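Local atomic coordinates of GH127 beta-L-arabinofuranoside (Geobacillus stearothermophilus, PDB entry 4QK0), a protein that probably hydrolyses beta-L-arabinofuranosides, as a family 127 glycoside hydrolase of the beta-L-arabinofuranosidase type. Residues F530-E535 and L552-I557; L581-E586 and V594-I599. All coordinates share one frame; numbering follows the deposited sequence.

Contact 1. Residues F530-E535 and L552-I557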
loop_
_atom_site.group_PDB
_atom_site.type_symbol
_atom_site.label_atom_id
_atom_site.label_comp_id
_atom_site.label_asym_id
_atom_site.label_seq_id
_atom_site.Cartn_x
_atom_site.Cartn_y
_atom_site.Cartn_z
ATOM N N PHE A 530 -8.005 37.190 15.858
ATOM C CA PHE A 530 -8.474 35.895 15.416
ATOM C C PHE A 530 -8.233 34.927 16.575
ATOM O O PHE A 530 -7.101 34.508 16.790
ATOM C CB PHE A 530 -7.691 35.421 14.193
ATOM C CG PHE A 530 -7.772 36.357 13.006
ATOM C CD1 PHE A 530 -9.011 36.712 12.446
ATOM C CD2 PHE A 530 -6.627 36.823 12.397
ATOM C CE1 PHE A 530 -9.095 37.550 11.346
ATOM C CE2 PHE A 530 -6.707 37.672 11.296
ATOM C CZ PHE A 530 -7.951 38.034 10.766
ATOM N N PRO A 531 -9.278 34.564 17.309
ATOM C CA PRO A 531 -9.077 33.510 18.323
ATOM C C PRO A 531 -8.468 32.194 17.775
ATOM O O PRO A 531 -8.878 31.723 16.707
ATOM C CB PRO A 531 -10.481 33.259 18.866
ATOM C CG PRO A 531 -11.355 34.354 18.344
ATOM C CD PRO A 531 -10.699 34.896 17.109
HETATM N N MSE A 532 -7.458 31.664 18.476
HETATM C CA MSE A 532 -6.756 30.407 18.106
HETATM C C MSE A 532 -6.932 29.335 19.197
HETATM O O MSE A 532 -5.967 28.955 19.852
HETATM C CB MSE A 532 -5.238 30.657 17.910
HETATM C CG MSE A 532 -4.945 31.391 16.643
HETATM SE SE MSE A 532 -3.052 31.280 16.303
HETATM C CE MSE A 532 -3.027 32.227 14.608
ATOM N N PRO A 533 -8.157 28.839 19.399
ATOM C CA PRO A 533 -8.312 27.680 20.252
ATOM C C PRO A 533 -7.741 26.417 19.631
ATOM O O PRO A 533 -7.528 26.361 18.402
ATOM C CB PRO A 533 -9.835 27.503 20.318
ATOM C CG PRO A 533 -10.336 28.034 19.025
ATOM C CD PRO A 533 -9.418 29.211 18.736
ATOM N N VAL A 534 -7.469 25.400 20.445
ATOM C CA VAL A 534 -7.043 24.094 19.884
ATOM C C VAL A 534 -8.280 23.452 19.301
ATOM O O VAL A 534 -9.218 23.293 19.995
ATOM C CB VAL A 534 -6.446 23.148 20.939
ATOM C CG1 VAL A 534 -6.159 21.753 20.339
ATOM C CG2 VAL A 534 -5.148 23.724 21.471
ATOM N N GLU A 535 -8.254 23.081 18.043
ATOM C CA GLU A 535 -9.372 22.450 17.449
ATOM C C GLU A 535 -9.098 20.954 17.150
ATOM O O GLU A 535 -8.011 20.578 16.754
ATOM C CB GLU A 535 -9.688 23.105 16.108
ATOM C CG GLU A 535 -10.026 24.584 16.146
ATOM C CD GLU A 535 -11.478 24.906 16.536
ATOM O OE1 GLU A 535 -12.199 24.035 17.114
ATOM O OE2 GLU A 535 -11.871 26.087 16.309
ATOM N N LEU A 552 -5.299 17.320 15.331
ATOM C CA LEU A 552 -5.269 18.592 16.056
ATOM C C LEU A 552 -4.749 19.741 15.187
ATOM O O LEU A 552 -3.822 19.586 14.400
ATOM C CB LEU A 552 -4.377 18.463 17.269
ATOM C CG LEU A 552 -4.862 17.387 18.223
ATOM C CD1 LEU A 552 -3.906 17.270 19.367
ATOM C CD2 LEU A 552 -6.255 17.660 18.763
ATOM N N GLN A 553 -5.406 20.890 15.313
ATOM C CA GLN A 553 -5.028 22.079 14.583
ATOM C C GLN A 553 -5.215 23.318 15.471
ATOM O O GLN A 553 -6.194 23.450 16.198
ATOM C CB GLN A 553 -5.848 22.226 13.306
ATOM C CG GLN A 553 -5.383 23.383 12.437
ATOM C CD GLN A 553 -6.037 23.490 11.070
ATOM O OE1 GLN A 553 -6.421 22.493 10.474
ATOM N NE2 GLN A 553 -6.051 24.707 10.522
ATOM N N ARG A 554 -4.302 24.261 15.323
ATOM C CA ARG A 554 -4.428 25.575 16.009
ATOM C C ARG A 554 -4.041 26.713 15.070
ATOM O O ARG A 554 -2.928 26.723 14.536
ATOM C CB ARG A 554 -3.503 25.568 17.210
ATOM C CG ARG A 554 -3.473 26.860 17.986
ATOM C CD ARG A 554 -2.628 26.756 19.255
ATOM N NE ARG A 554 -2.766 28.025 19.978
ATOM C CZ ARG A 554 -2.061 29.127 19.730
ATOM N NH1 ARG A 554 -1.122 29.163 18.818
ATOM N NH2 ARG A 554 -2.311 30.211 20.403
ATOM N N GLY A 555 -4.937 27.675 14.855
ATOM C CA GLY A 555 -4.665 28.680 13.815
ATOM C C GLY A 555 -4.552 27.916 12.516
ATOM O O GLY A 555 -5.280 26.937 12.306
ATOM N N PRO A 556 -3.605 28.295 11.656
ATOM C CA PRO A 556 -3.366 27.592 10.373
ATOM C C PRO A 556 -2.495 26.313 10.471
ATOM O O PRO A 556 -2.242 25.689 9.445
ATOM C CB PRO A 556 -2.587 28.643 9.557
ATOM C CG PRO A 556 -1.746 29.310 10.594
ATOM C CD PRO A 556 -2.632 29.380 11.827
ATOM N N ILE A 557 -2.018 25.977 11.674
ATOM C CA ILE A 557 -1.024 24.950 11.825
ATOM C C ILE A 557 -1.620 23.620 12.298
ATOM O O ILE A 557 -2.293 23.558 13.325
ATOM C CB ILE A 557 0.122 25.389 12.742
ATOM C CG1 ILE A 557 0.947 26.420 11.952
ATOM C CG2 ILE A 557 0.990 24.185 13.087
ATOM C CD1 ILE A 557 2.053 27.026 12.762
HETATM O O HOH W 1 -4.352 28.251 22.059
HETATM O O HOH W 2 -7.737 27.534 15.934
#
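Glu535 and Gln553 form an antiparallel hydrogen-bonded pair that joins strand 534-539 to strand 549-554, the two arms of a beta hairpin. Glu535 N reaches Gln553 O at 2.8 Å, and Gln553 N returns a bond to Glu535 O at 3.0 Å. Beyond this pair the chains part and water fills in. Water 2 donates to Pro533 O and accepts from Gly555 N. Water 1 links Met532 O to Arg554 NE. After Arg554 the chain reverses in a type II' turn, with Gly555 at positive phi.

Met532 is a selenomethionine. Its chain crosses that of Arg554 at about a right angle. Its CB and SE lie over one face of the guanidinium, with SE 3.8 Å from Arg554 NH1. The chain runs extended through SE (chi3 178°), which carries CE to Pro556 CD at 4.0 Å. Gln553 NE2 donates an almost straight bond to Gly555 O, 3.0 Å away, and ties the turn to the strand. Glu535 OE2 forms a salt bridge with Arg492.

At the open end of this hairpin, two direct backbone bonds give way to water bridges. The selenomethionine covers one guanidinium face while Arg554 NH1 bonds Trp465 O, so the charged group is probably held from two directions.

Contact 2. Residues L581-E586 and V594-I599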
loop_
_atom_site.group_PDB
_atom_site.type_symbol
_atom_site.label_atom_id
_atom_site.label_comp_id
_atom_site.label_asym_id
_atom_site.label_seq_id
_atom_site.Cartn_x
_atom_site.Cartn_y
_atom_site.Cartn_z
ATOM N N LEU A 581 -7.392 20.042 26.301
ATOM C CA LEU A 581 -6.167 20.334 25.600
ATOM C C LEU A 581 -5.734 21.764 25.900
ATOM O O LEU A 581 -6.568 22.629 26.108
ATOM C CB LEU A 581 -6.351 20.143 24.101
ATOM C CG LEU A 581 -6.515 18.831 23.367
ATOM C CD1 LEU A 581 -6.816 17.706 24.312
ATOM C CD2 LEU A 581 -7.543 18.910 22.242
ATOM N N GLU A 582 -4.425 21.990 25.931
ATOM C CA GLU A 582 -3.839 23.282 26.263
ATOM C C GLU A 582 -2.695 23.531 25.296
ATOM O O GLU A 582 -2.096 22.600 24.808
ATOM C CB GLU A 582 -3.269 23.310 27.688
ATOM C CG GLU A 582 -4.229 22.940 28.823
ATOM C CD GLU A 582 -5.080 24.106 29.325
ATOM O OE1 GLU A 582 -5.732 23.979 30.391
ATOM O OE2 GLU A 582 -5.107 25.158 28.665
ATOM N N ALA A 583 -2.399 24.798 25.032
ATOM C CA ALA A 583 -1.304 25.182 24.165
ATOM C C ALA A 583 -0.434 26.151 24.873
ATOM O O ALA A 583 -0.923 26.972 25.602
ATOM C CB ALA A 583 -1.833 25.817 22.891
ATOM N N HIS A 584 0.861 26.082 24.644
ATOM C CA HIS A 584 1.738 27.136 25.164
ATOM C C HIS A 584 2.997 27.178 24.342
ATOM O O HIS A 584 3.358 26.204 23.653
ATOM C CB HIS A 584 2.095 26.905 26.651
ATOM C CG HIS A 584 2.949 25.699 26.879
ATOM N ND1 HIS A 584 2.420 24.436 27.018
ATOM C CD2 HIS A 584 4.292 25.546 26.933
ATOM C CE1 HIS A 584 3.395 23.552 27.148
ATOM N NE2 HIS A 584 4.543 24.201 27.102
ATOM N N PHE A 585 3.699 28.299 24.449
ATOM C CA PHE A 585 4.881 28.548 23.640
ATOM C C PHE A 585 6.103 27.934 24.289
ATOM O O PHE A 585 6.285 28.066 25.481
ATOM C CB PHE A 585 5.034 30.071 23.417
ATOM C CG PHE A 585 6.074 30.427 22.410
ATOM C CD1 PHE A 585 5.905 30.079 21.097
ATOM C CD2 PHE A 585 7.235 31.092 22.781
ATOM C CE1 PHE A 585 6.877 30.361 20.152
ATOM C CE2 PHE A 585 8.214 31.383 21.838
ATOM C CZ PHE A 585 8.023 31.024 20.520
ATOM N N GLU A 586 6.941 27.266 23.493
ATOM C CA GLU A 586 8.225 26.735 23.933
ATOM C C GLU A 586 9.346 27.414 23.152
ATOM O O GLU A 586 9.662 27.006 22.029
ATOM C CB GLU A 586 8.320 25.241 23.688
ATOM C CG GLU A 586 7.422 24.390 24.571
ATOM C CD GLU A 586 7.978 24.181 25.977
ATOM O OE1 GLU A 586 9.122 24.651 26.287
ATOM O OE2 GLU A 586 7.228 23.599 26.785
ATOM N N VAL A 594 4.622 26.824 19.357
ATOM C CA VAL A 594 3.605 26.497 20.287
ATOM C C VAL A 594 3.452 24.942 20.277
ATOM O O VAL A 594 3.422 24.294 19.216
ATOM C CB VAL A 594 2.280 27.181 19.943
ATOM C CG1 VAL A 594 1.150 26.654 20.828
ATOM C CG2 VAL A 594 2.372 28.681 20.154
ATOM N N VAL A 595 3.295 24.348 21.460
ATOM C CA VAL A 595 3.033 22.904 21.552
ATOM C C VAL A 595 1.667 22.733 22.133
ATOM O O VAL A 595 1.154 23.627 22.794
ATOM C CB VAL A 595 4.057 22.162 22.425
ATOM C CG1 VAL A 595 5.444 22.402 21.917
ATOM C CG2 VAL A 595 3.958 22.615 23.871
ATOM N N ILE A 596 1.064 21.564 21.894
ATOM C CA ILE A 596 -0.262 21.248 22.454
ATOM C C ILE A 596 -0.140 20.038 23.361
ATOM O O ILE A 596 0.536 19.071 23.014
ATOM C CB ILE A 596 -1.260 20.958 21.332
ATOM C CG1 ILE A 596 -1.534 22.245 20.568
ATOM C CG2 ILE A 596 -2.542 20.346 21.879
ATOM C CD1 ILE A 596 -2.332 22.032 19.333
ATOM N N THR A 597 -0.756 20.103 24.544
ATOM C CA THR A 597 -0.614 19.034 25.514
ATOM C C THR A 597 -1.956 18.641 26.022
ATOM O O THR A 597 -2.886 19.426 26.012
ATOM C CB THR A 597 0.341 19.389 26.709
ATOM O OG1 THR A 597 -0.217 20.451 27.475
ATOM C CG2 THR A 597 1.735 19.817 26.239
ATOM N N GLY A 598 -2.021 17.418 26.523
ATOM C CA GLY A 598 -3.241 16.885 27.137
ATOM C C GLY A 598 -3.019 15.477 27.626
ATOM O O GLY A 598 -1.870 15.011 27.779
ATOM N N ILE A 599 -4.116 14.791 27.874
ATOM C CA ILE A 599 -4.084 13.440 28.454
ATOM C C ILE A 599 -4.744 12.526 27.458
ATOM O O ILE A 599 -5.891 12.699 27.180
ATOM C CB ILE A 599 -4.860 13.351 29.817
ATOM C CG1 ILE A 599 -4.266 14.300 30.874
ATOM C CG2 ILE A 599 -4.850 11.924 30.416
ATOM C CD1 ILE A 599 -2.799 14.079 31.168
#
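The His584 imidazole has Val595 CG2 over one face, 3.8 Å from the ring centroid and displaced toward the rim, a CH-pi contact. At the ring edge, near its plane, stands Thr597 CG2. Glu586 OE2 also lies at the edge and accepts a bond from NE2 at 2.8 Å. The bond lies close to the ring plane but meets the carboxylate from above its own plane. With chi1 at 67°, His584 CG sits between backbone N and carbonyl carbon, and the ring leans over Val595. Glu586 CG also packs on Val595 CG1, at 3.9 Å. With an alanine here in place of the glutamate, His584 NE2 would probably lose its carboxylate partner, the imidazole would be freer to turn and one flank of Val595 would be less covered. The Phe585 ring turns an edge to Val594 CG2, which lies in its plane 3.9 Å from CD1.

His584 and Phe585 stand on opposite faces of the antiparallel hairpin of strands 574-586 and 593-603. Glu582 with Thr597 and His584 with Val595 are hydrogen-bonded pairs. Thr597 N to Glu582 O is 2.8 Å, and Val595 N to His584 O is 2.9 Å. On the sheet face that bears Phe585, Ala583 CB meets Val594 CG1 at 3.7 Å.

The carboxylate may favour a protonated imidazole; together, the bond and the valine methyl are likely to limit the ring's rotation.

How the contacts relate
Contacts 1 and 2 lie in two antiparallel hairpins whose strands belong to one mixed beta sheet, with centres about 11 Å apart. Contact 2 follows contact 1 in the sequence. They meet through side chains. Val534 CG1 of contact 1 packs on Leu581 CD2 of contact 2 at 3.7 Å, and Leu552 CD2 reaches the same Leu581 methyl at 3.9 Å. Arg554 extends over the second hairpin, with NE 3.8 Å from Ala583 CB and NH1 3.8 Å from Val594 CG2. Tyr559 touches Leu552 and Arg554, and its OH bonds Val594 O. Both are structural packing. Contact 1 also touches helix 354-365, and Glu535 packs on Pro615 of the second subunit.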